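Long-range contacts in glycosaminoglycan xylosylkinase (Hydra vulgaris, PDB 5XOM), which probably phosphorylates xylose in the glycosaminoglycan linkage region of proteoglycans, as a secretory-pathway kinase of the Fam20 family: residues 78-83 and 98-103; 154-159 and 208-213; 225-230 and 311-316. All blocks are in the same frame, centred on the assembly; numbering follows the deposited sequence.

Contact 1 of 3, residues 78-83 and 98-103; sequences SSAKIT and FSLDGP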
loop_
_atom_site.group_PDB
_atom_site.type_symbol
_atom_site.label_atom_id
_atom_site.label_comp_id
_atom_site.label_asym_id
_atom_site.label_seq_id
_atom_site.Cartn_x
_atom_site.Cartn_y
_atom_site.Cartn_z
ATOM N N SER A 78 4.422 9.853 16.311
ATOM C CA SER A 78 3.624 10.230 17.469
ATOM C C SER A 78 4.270 9.788 18.774
ATOM O O SER A 78 4.177 10.502 19.778
ATOM C CB SER A 78 2.223 9.635 17.333
ATOM O OG SER A 78 1.535 9.705 18.560
ATOM N N SER A 79 4.963 8.647 18.780
ATOM C CA SER A 79 5.434 8.058 20.026
ATOM C C SER A 79 6.948 7.972 20.177
ATOM O O SER A 79 7.415 7.694 21.286
ATOM C CB SER A 79 4.844 6.648 20.198
ATOM O OG SER A 79 5.231 5.806 19.126
ATOM N N ALA A 80 7.725 8.213 19.122
ATOM C CA ALA A 80 9.172 8.047 19.206
ATOM C C ALA A 80 9.788 8.960 20.262
ATOM O O ALA A 80 9.386 10.116 20.425
ATOM C CB ALA A 80 9.822 8.321 17.850
ATOM N N LYS A 81 10.769 8.422 20.981
ATOM C CA LYS A 81 11.519 9.195 21.962
ATOM C C LYS A 81 12.369 10.262 21.281
ATOM O O LYS A 81 13.004 10.014 20.251
ATOM C CB LYS A 81 12.410 8.263 22.789
ATOM C CG LYS A 81 13.313 8.968 23.794
ATOM C CD LYS A 81 14.140 7.969 24.599
ATOM C CE LYS A 81 15.009 8.673 25.632
ATOM N NZ LYS A 81 16.063 9.518 25.000
ATOM N N ILE A 82 12.389 11.453 21.869
ATOM C CA ILE A 82 13.216 12.552 21.383
ATOM C C ILE A 82 14.607 12.421 21.995
ATOM O O ILE A 82 14.762 12.450 23.220
ATOM C CB ILE A 82 12.586 13.908 21.730
ATOM C CG1 ILE A 82 11.232 14.056 21.030
ATOM C CG2 ILE A 82 13.529 15.056 21.364
ATOM C CD1 ILE A 82 10.427 15.250 21.514
ATOM N N THR A 83 15.627 12.302 21.144
ATOM C CA THR A 83 16.987 12.138 21.636
ATOM C C THR A 83 17.817 13.408 21.560
ATOM O O THR A 83 18.810 13.516 22.283
ATOM C CB THR A 83 17.708 11.018 20.870
ATOM O OG1 THR A 83 17.858 11.390 19.497
ATOM C CG2 THR A 83 16.926 9.718 20.956
ATOM N N PHE A 98 13.759 18.266 16.248
ATOM C CA PHE A 98 13.879 17.108 17.127
ATOM C C PHE A 98 14.496 15.934 16.377
ATOM O O PHE A 98 14.160 15.676 15.218
ATOM C CB PHE A 98 12.518 16.661 17.674
ATOM C CG PHE A 98 11.854 17.666 18.580
ATOM C CD1 PHE A 98 12.573 18.690 19.170
ATOM C CD2 PHE A 98 10.494 17.560 18.855
ATOM C CE1 PHE A 98 11.949 19.602 20.016
ATOM C CE2 PHE A 98 9.866 18.467 19.697
ATOM C CZ PHE A 98 10.592 19.486 20.277
ATOM N N SER A 99 15.388 15.214 17.043
ATOM C CA SER A 99 15.886 13.933 16.566
ATOM C C SER A 99 15.087 12.829 17.246
ATOM O O SER A 99 15.090 12.738 18.473
ATOM C CB SER A 99 17.370 13.779 16.870
ATOM O OG SER A 99 18.107 14.705 16.101
ATOM N N LEU A 100 14.397 12.006 16.455
ATOM C CA LEU A 100 13.638 10.899 17.010
ATOM C C LEU A 100 14.429 9.597 16.933
ATOM O O LEU A 100 15.150 9.334 15.960
ATOM C CB LEU A 100 12.293 10.717 16.302
ATOM C CG LEU A 100 11.460 11.993 16.180
ATOM C CD1 LEU A 100 10.235 11.730 15.318
ATOM C CD2 LEU A 100 11.103 12.549 17.567
ATOM N N ASP A 101 14.269 8.777 17.969
ATOM C CA ASP A 101 15.034 7.553 18.134
ATOM C C ASP A 101 14.600 6.507 17.114
ATOM O O ASP A 101 13.499 6.560 16.552
ATOM C CB ASP A 101 14.869 7.022 19.555
ATOM C CG ASP A 101 16.043 6.177 20.007
ATOM O OD1 ASP A 101 17.029 6.067 19.251
ATOM O OD2 ASP A 101 15.986 5.643 21.137
ATOM N N GLY A 102 15.484 5.541 16.890
ATOM C CA GLY A 102 15.233 4.427 16.004
ATOM C C GLY A 102 16.537 3.733 15.661
ATOM O O GLY A 102 17.611 4.146 16.114
ATOM N N PRO A 103 16.476 2.655 14.872
ATOM C CA PRO A 103 17.729 2.047 14.385
ATOM C C PRO A 103 18.617 3.066 13.699
ATOM O O PRO A 103 19.843 3.035 13.844
ATOM C CB PRO A 103 17.241 0.965 13.412
ATOM C CG PRO A 103 15.837 0.668 13.843
ATOM C CD PRO A 103 15.284 1.975 14.340
#
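Ile82 and Leu100 face each other as a non-hydrogen-bonded pair of the antiparallel beta hairpin formed by strands 82-86 and 96-100, at the margin of the N-lobe sheet. Two backbone hydrogen bonds flank them: Asp101 N donates to Lys81 O (2.9 Å) and Thr83 N to Ser99 O (2.8 Å), the latter the straighter at 168°. Within the pair, Leu100 CA and Ile82 CA add CA-H...O contacts to Lys81 O and Ser99 O. Ser99 O also takes the hydroxyl of Thr83: OG1 stands above the carbonyl plane at 3.2 Å from Ser99 O, put there by a chi1 of 65° that sets it between the backbone N and the carbonyl carbon. The hydroxyl of Ser99 itself bonds to Asn107 OD1.

Apolar contacts gather on the face bearing Ile82 and Leu100. The tip of Ile82, CD1, reaches 3.5 Å from Phe98 CD2, meeting the ring obliquely, while Ile82 CG1 lies 3.8 Å from Leu100 CD2. Just past the end of helix 67-79, Ala80 CB abuts Leu100 CB at 3.8 Å. The Phe98 ring also stacks with that of Phe110 on strand 106-112.

Thr83 CG2 packs crosswise against Asp101 CB at 3.7 Å. The Asp101 carboxylate turns back to the backbone of the next residue, Gly102 N meeting OD1 from above the carboxylate plane.

The backbone bonds thus set the strand register, hydrocarbon seals the Ile82, Leu100 and Phe98 side, and the polar groups keep to the side of Thr83 and Asp101.

Contact 2 of 3, residues 154-159 and 208-213; sequences VGRYIN and GALILW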
loop_
_atom_site.group_PDB
_atom_site.type_symbol
_atom_site.label_atom_id
_atom_site.label_comp_id
_atom_site.label_asym_id
_atom_site.label_seq_id
_atom_site.Cartn_x
_atom_site.Cartn_y
_atom_site.Cartn_z
ATOM N N VAL A 154 2.361 15.052 12.030
ATOM C CA VAL A 154 1.548 14.560 13.137
ATOM C C VAL A 154 1.479 15.612 14.238
ATOM O O VAL A 154 2.446 16.347 14.483
ATOM C CB VAL A 154 2.094 13.225 13.695
ATOM C CG1 VAL A 154 3.211 13.458 14.711
ATOM C CG2 VAL A 154 0.991 12.449 14.324
ATOM N N GLY A 155 0.313 15.699 14.881
ATOM C CA GLY A 155 0.187 16.486 16.084
ATOM C C GLY A 155 0.709 15.729 17.289
ATOM O O GLY A 155 0.699 14.498 17.337
ATOM N N ARG A 156 1.208 16.478 18.269
ATOM C CA ARG A 156 1.725 15.813 19.452
ATOM C C ARG A 156 1.788 16.773 20.627
ATOM O O ARG A 156 2.102 17.951 20.451
ATOM C CB ARG A 156 3.114 15.254 19.171
ATOM C CG ARG A 156 3.721 14.538 20.337
ATOM C CD ARG A 156 4.894 13.703 19.853
ATOM N NE ARG A 156 5.783 13.317 20.936
ATOM C CZ ARG A 156 6.837 12.528 20.778
ATOM N NH1 ARG A 156 7.160 12.014 19.586
ATOM N NH2 ARG A 156 7.596 12.216 21.826
ATOM N N TYR A 157 1.508 16.253 21.823
ATOM C CA TYR A 157 1.677 16.994 23.068
ATOM C C TYR A 157 3.046 16.669 23.650
ATOM O O TYR A 157 3.312 15.520 24.010
ATOM C CB TYR A 157 0.578 16.648 24.071
ATOM C CG TYR A 157 -0.823 16.995 23.610
ATOM C CD1 TYR A 157 -1.286 18.305 23.656
ATOM C CD2 TYR A 157 -1.692 16.006 23.158
ATOM C CE1 TYR A 157 -2.569 18.630 23.246
ATOM C CE2 TYR A 157 -2.983 16.320 22.750
ATOM C CZ TYR A 157 -3.412 17.633 22.796
ATOM O OH TYR A 157 -4.689 17.947 22.394
ATOM N N ILE A 158 3.914 17.674 23.718
ATOM C CA ILE A 158 5.302 17.511 24.143
ATOM C C ILE A 158 5.437 17.973 25.585
ATOM O O ILE A 158 5.101 19.119 25.906
ATOM C CB ILE A 158 6.260 18.311 23.246
ATOM C CG1 ILE A 158 6.112 17.907 21.772
ATOM C CG2 ILE A 158 7.686 18.117 23.723
ATOM C CD1 ILE A 158 6.664 16.536 21.447
ATOM N N ASN A 159 5.945 17.101 26.455
ATOM C CA ASN A 159 6.333 17.523 27.801
ATOM C C ASN A 159 7.708 18.174 27.703
ATOM O O ASN A 159 8.726 17.485 27.616
ATOM C CB ASN A 159 6.358 16.340 28.761
ATOM C CG ASN A 159 6.732 16.750 30.181
ATOM O OD1 ASN A 159 7.612 17.583 30.400
ATOM N ND2 ASN A 159 6.067 16.153 31.152
ATOM N N GLY A 208 1.959 20.873 19.459
ATOM C CA GLY A 208 2.570 21.299 18.217
ATOM C C GLY A 208 2.448 20.236 17.146
ATOM O O GLY A 208 1.803 19.204 17.335
ATOM N N ALA A 209 3.083 20.511 16.009
ATOM C CA ALA A 209 3.098 19.615 14.861
ATOM C C ALA A 209 4.530 19.201 14.556
ATOM O O ALA A 209 5.450 20.020 14.638
ATOM C CB ALA A 209 2.471 20.285 13.625
ATOM N N LEU A 210 4.715 17.927 14.217
ATOM C CA LEU A 210 6.005 17.390 13.798
ATOM C C LEU A 210 5.951 17.102 12.304
ATOM O O LEU A 210 5.013 16.443 11.833
ATOM C CB LEU A 210 6.345 16.108 14.569
ATOM C CG LEU A 210 6.886 16.179 16.004
ATOM C CD1 LEU A 210 5.923 16.860 16.944
ATOM C CD2 LEU A 210 7.182 14.780 16.515
ATOM N N ILE A 211 6.951 17.585 11.560
ATOM C CA ILE A 211 7.045 17.375 10.117
ATOM C C ILE A 211 8.347 16.641 9.820
ATOM O O ILE A 211 9.425 17.112 10.200
ATOM C CB ILE A 211 6.993 18.700 9.337
ATOM C CG1 ILE A 211 5.728 19.489 9.687
ATOM C CG2 ILE A 211 7.044 18.422 7.822
ATOM C CD1 ILE A 211 5.954 20.605 10.686
ATOM N N LEU A 212 8.244 15.503 9.129
ATOM C CA LEU A 212 9.418 14.699 8.798
ATOM C C LEU A 212 10.364 15.411 7.844
ATOM O O LEU A 212 9.946 15.981 6.827
ATOM C CB LEU A 212 9.020 13.376 8.149
ATOM C CG LEU A 212 8.460 12.240 8.985
ATOM C CD1 LEU A 212 8.140 11.080 8.063
ATOM C CD2 LEU A 212 9.459 11.825 10.059
ATOM N N TRP A 213 11.653 15.317 8.148
ATOM C CA TRP A 213 12.677 15.629 7.164
ATOM C C TRP A 213 12.626 14.660 5.997
ATOM O O TRP A 213 12.415 13.457 6.176
ATOM C CB TRP A 213 14.059 15.530 7.784
ATOM C CG TRP A 213 14.506 16.712 8.508
ATOM C CD1 TRP A 213 13.700 17.642 9.080
ATOM C CD2 TRP A 213 15.842 17.120 8.730
ATOM N NE1 TRP A 213 14.480 18.612 9.672
ATOM C CE2 TRP A 213 15.798 18.318 9.470
ATOM C CE3 TRP A 213 17.083 16.586 8.386
ATOM C CZ2 TRP A 213 16.946 18.990 9.867
ATOM C CZ3 TRP A 213 18.218 17.259 8.786
ATOM C CH2 TRP A 213 18.149 18.452 9.522
#
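Val154 and Leu210 form a hydrogen-bonded pair in the five-stranded antiparallel sheet of the kinase-like N-lobe, where strand 153-159, outermost within this chain, runs beside strand 205-212. Leu210 N reaches Val154 O at 2.8 Å and nearly straight, 172°; the return bond from Val154 N lies in the carbonyl plane of Leu210 O. Two residues on, Arg156 and Gly208 exchange a second pair of bonds. Between them Gly155 faces Ala209, their CA atoms 4.4 Å apart.

Side chains meet on the face of Val154, Arg156 and Leu210. Val154 and Leu210 lie side by side, CG1 of the valine 4.1 Å from CB of the leucine. Both Leu210 methyls lean on the arginine: CD1 touches Arg156 CB at 3.9 Å, and CD2 sits obliquely by the guanidinium.

Further out, Met77 of helix 67-79 and Phe45 of the neighbouring subunit pack on Val154, and Phe110 on Leu210. With CG anti to the backbone N (chi1 -180°) and the chain extended to NE, Arg156 carries its charge past the leucine to a salt bridge from NH2 to Glu163 OE1. Its other terminal nitrogen, NH1, bonds to Met77 O and lies 4.1 Å from Leu210 CD2.

Contact 3 of 3, residues 225-230 and 311-316; sequences HPWRRT and ILSPLV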
loop_
_atom_site.group_PDB
_atom_site.type_symbol
_atom_site.label_atom_id
_atom_site.label_comp_id
_atom_site.label_asym_id
_atom_site.label_seq_id
_atom_site.Cartn_x
_atom_site.Cartn_y
_atom_site.Cartn_z
ATOM N N HIS A 225 9.213 32.041 -6.770
ATOM C CA HIS A 225 7.950 31.776 -7.452
ATOM C C HIS A 225 7.649 32.911 -8.426
ATOM O O HIS A 225 7.653 34.079 -8.025
ATOM C CB HIS A 225 6.814 31.652 -6.442
ATOM C CG HIS A 225 5.623 30.902 -6.954
ATOM N ND1 HIS A 225 4.865 31.345 -8.016
ATOM C CD2 HIS A 225 5.036 29.760 -6.523
ATOM C CE1 HIS A 225 3.878 30.495 -8.235
ATOM N NE2 HIS A 225 3.956 29.525 -7.341
ATOM N N PRO A 226 7.414 32.616 -9.712
ATOM C CA PRO A 226 7.096 33.690 -10.669
ATOM C C PRO A 226 5.915 34.550 -10.243
ATOM O O PRO A 226 5.801 35.702 -10.673
ATOM C CB PRO A 226 6.796 32.925 -11.965
ATOM C CG PRO A 226 7.594 31.671 -11.849
ATOM C CD PRO A 226 7.570 31.311 -10.377
ATOM N N TRP A 227 5.028 34.011 -9.404
ATOM C CA TRP A 227 3.852 34.742 -8.950
ATOM C C TRP A 227 3.980 35.220 -7.507
ATOM O O TRP A 227 2.968 35.507 -6.860
ATOM C CB TRP A 227 2.600 33.883 -9.126
ATOM C CG TRP A 227 2.124 33.848 -10.550
ATOM C CD1 TRP A 227 1.215 34.688 -11.125
ATOM C CD2 TRP A 227 2.538 32.940 -11.580
ATOM N NE1 TRP A 227 1.036 34.359 -12.447
ATOM C CE2 TRP A 227 1.834 33.288 -12.752
ATOM C CE3 TRP A 227 3.431 31.864 -11.625
ATOM C CZ2 TRP A 227 1.995 32.601 -13.954
ATOM C CZ3 TRP A 227 3.588 31.180 -12.819
ATOM C CH2 TRP A 227 2.874 31.552 -13.968
ATOM N N ARG A 228 5.205 35.330 -6.997
ATOM C CA ARG A 228 5.417 35.816 -5.642
ATOM C C ARG A 228 4.946 37.260 -5.494
ATOM O O ARG A 228 4.855 38.021 -6.463
ATOM C CB ARG A 228 6.894 35.706 -5.258
ATOM C CG ARG A 228 7.833 36.601 -6.058
ATOM C CD ARG A 228 9.277 36.192 -5.809
ATOM N NE ARG A 228 10.237 37.034 -6.521
ATOM C CZ ARG A 228 10.578 36.868 -7.796
ATOM N NH1 ARG A 228 10.033 35.893 -8.514
ATOM N NH2 ARG A 228 11.464 37.681 -8.360
ATOM N N ARG A 229 4.648 37.631 -4.255
ATOM C CA ARG A 229 4.201 38.972 -3.930
ATOM C C ARG A 229 5.398 39.887 -3.695
ATOM O O ARG A 229 6.548 39.448 -3.615
ATOM C CB ARG A 229 3.290 38.947 -2.702
ATOM C CG ARG A 229 2.076 38.089 -2.921
ATOM C CD ARG A 229 1.345 37.737 -1.641
ATOM N NE ARG A 229 0.287 36.786 -1.960
ATOM C CZ ARG A 229 -0.906 37.137 -2.427
ATOM N NH1 ARG A 229 -1.194 38.417 -2.615
ATOM N NH2 ARG A 229 -1.809 36.208 -2.707
ATOM N N THR A 230 5.111 41.183 -3.586
ATOM C CA THR A 230 6.174 42.169 -3.443
ATOM C C THR A 230 6.627 42.325 -1.998
ATOM O O THR A 230 7.782 42.693 -1.754
ATOM C CB THR A 230 5.707 43.520 -3.977
ATOM O OG1 THR A 230 4.477 43.873 -3.333
ATOM C CG2 THR A 230 5.477 43.440 -5.475
ATOM N N ILE A 311 -4.165 34.024 -5.138
ATOM C CA ILE A 311 -3.344 32.817 -5.028
ATOM C C ILE A 311 -3.489 31.951 -6.272
ATOM O O ILE A 311 -2.530 31.290 -6.698
ATOM C CB ILE A 311 -3.719 32.041 -3.750
ATOM C CG1 ILE A 311 -3.559 32.939 -2.515
ATOM C CG2 ILE A 311 -2.878 30.778 -3.630
ATOM C CD1 ILE A 311 -4.020 32.279 -1.192
ATOM N N LEU A 312 -4.669 31.963 -6.897
ATOM C CA LEU A 312 -4.942 31.157 -8.080
ATOM C C LEU A 312 -4.388 31.767 -9.361
ATOM O O LEU A 312 -4.674 31.239 -10.438
ATOM C CB LEU A 312 -6.454 30.955 -8.247
ATOM C CG LEU A 312 -7.168 29.885 -7.433
ATOM C CD1 LEU A 312 -8.655 29.982 -7.718
ATOM C CD2 LEU A 312 -6.630 28.483 -7.735
ATOM N N SER A 313 -3.615 32.850 -9.271
ATOM C CA SER A 313 -3.118 33.534 -10.464
ATOM C C SER A 313 -2.435 32.623 -11.481
ATOM O O SER A 313 -2.674 32.815 -12.685
ATOM C CB SER A 313 -2.165 34.664 -10.058
ATOM O OG SER A 313 -2.885 35.809 -9.650
ATOM N N PRO A 314 -1.595 31.648 -11.101
ATOM C CA PRO A 314 -1.041 30.751 -12.131
ATOM C C PRO A 314 -2.114 30.051 -12.943
ATOM O O PRO A 314 -1.984 29.957 -14.167
ATOM C CB PRO A 314 -0.206 29.757 -11.314
ATOM C CG PRO A 314 0.187 30.520 -10.105
ATOM C CD PRO A 314 -0.999 31.376 -9.780
ATOM N N LEU A 315 -3.193 29.581 -12.306
ATOM C CA LEU A 315 -4.249 28.936 -13.077
ATOM C C LEU A 315 -5.040 29.948 -13.894
ATOM O O LEU A 315 -5.323 29.710 -15.073
ATOM C CB LEU A 315 -5.185 28.150 -12.154
ATOM C CG LEU A 315 -6.412 27.563 -12.853
ATOM C CD1 LEU A 315 -6.019 26.360 -13.694
ATOM C CD2 LEU A 315 -7.464 27.182 -11.823
ATOM N N VAL A 316 -5.375 31.091 -13.295
ATOM C CA VAL A 316 -6.251 32.056 -13.961
ATOM C C VAL A 316 -5.550 32.697 -15.155
ATOM O O VAL A 316 -6.167 32.925 -16.203
ATOM C CB VAL A 316 -6.736 33.114 -12.952
ATOM C CG1 VAL A 316 -7.462 34.243 -13.660
ATOM C CG2 VAL A 316 -7.649 32.469 -11.912
#
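Pro314, in the first turn of helix 313-318, lies over one face of the Trp227 indole in a CH-pi contact that joins a type I beta turn, His225 to Arg228, to the helix N-terminus within the probable C-lobe of the kinase-like fold. The two side chains slide past each other in opposite directions, the indole set by a CG anti to the carbonyl carbon (chi1 -78°). Pro314 CG stands 4.0 Å from the centroid of the five-membered ring, 25° off its normal, and 3.7 Å from Trp227 CD2, at the fusion of the two rings. Ser313 CB comes to Trp227 CD1 at 3.5 Å. Trp227 NE1 bonds to Gln317 OE1 of this helix, which helps to fix the ring's rotation. Replacing Trp227 by an alanine is likely to open a gap against Pro314 and Ser313 and leave Gln317 OE1 without its indole donor.

Pro314 CG also lies near the plane of the His225 ring, 4.1 Å from His225 CE1 at its edge, the side chains crossing at about a right angle. His225 ND1 accepts Trp227 N in the ring plane, holding the imidazole to the turn. Arg229, extended, bonds through NH2 to Ser310 OG and through NE to the carbonyl oxygen of Ala276. Its guanidinium edge touches hydrocarbon, Arg229 NH2 lying 3.7 Å from Ile311 CG1.

Contacts 1 and 2 belong to one antiparallel sheet, their centres about 11 Å apart, and they meet through Arg156: its NH1 lies 3.0 Å from Ala80 O, a probable hydrogen bond that ties the helix-to-strand turn of contact 1 to strand 153-159 of contact 2. Ile82 CD1 and Ile158 CD1, 4.0 Å apart, join their apolar sides. Contact 3 stands across the centre of the chain, about 38 Å from contact 1 and about 30 Å from contact 2 between centres, its nearest atoms about 18 Å from contact 2. Contacts 1 and 2 lie in the N-lobe-like sheet and contact 3 in what is probably the C-lobe; kinase-like folds usually bind nucleotide between these lobes, though none is bound here.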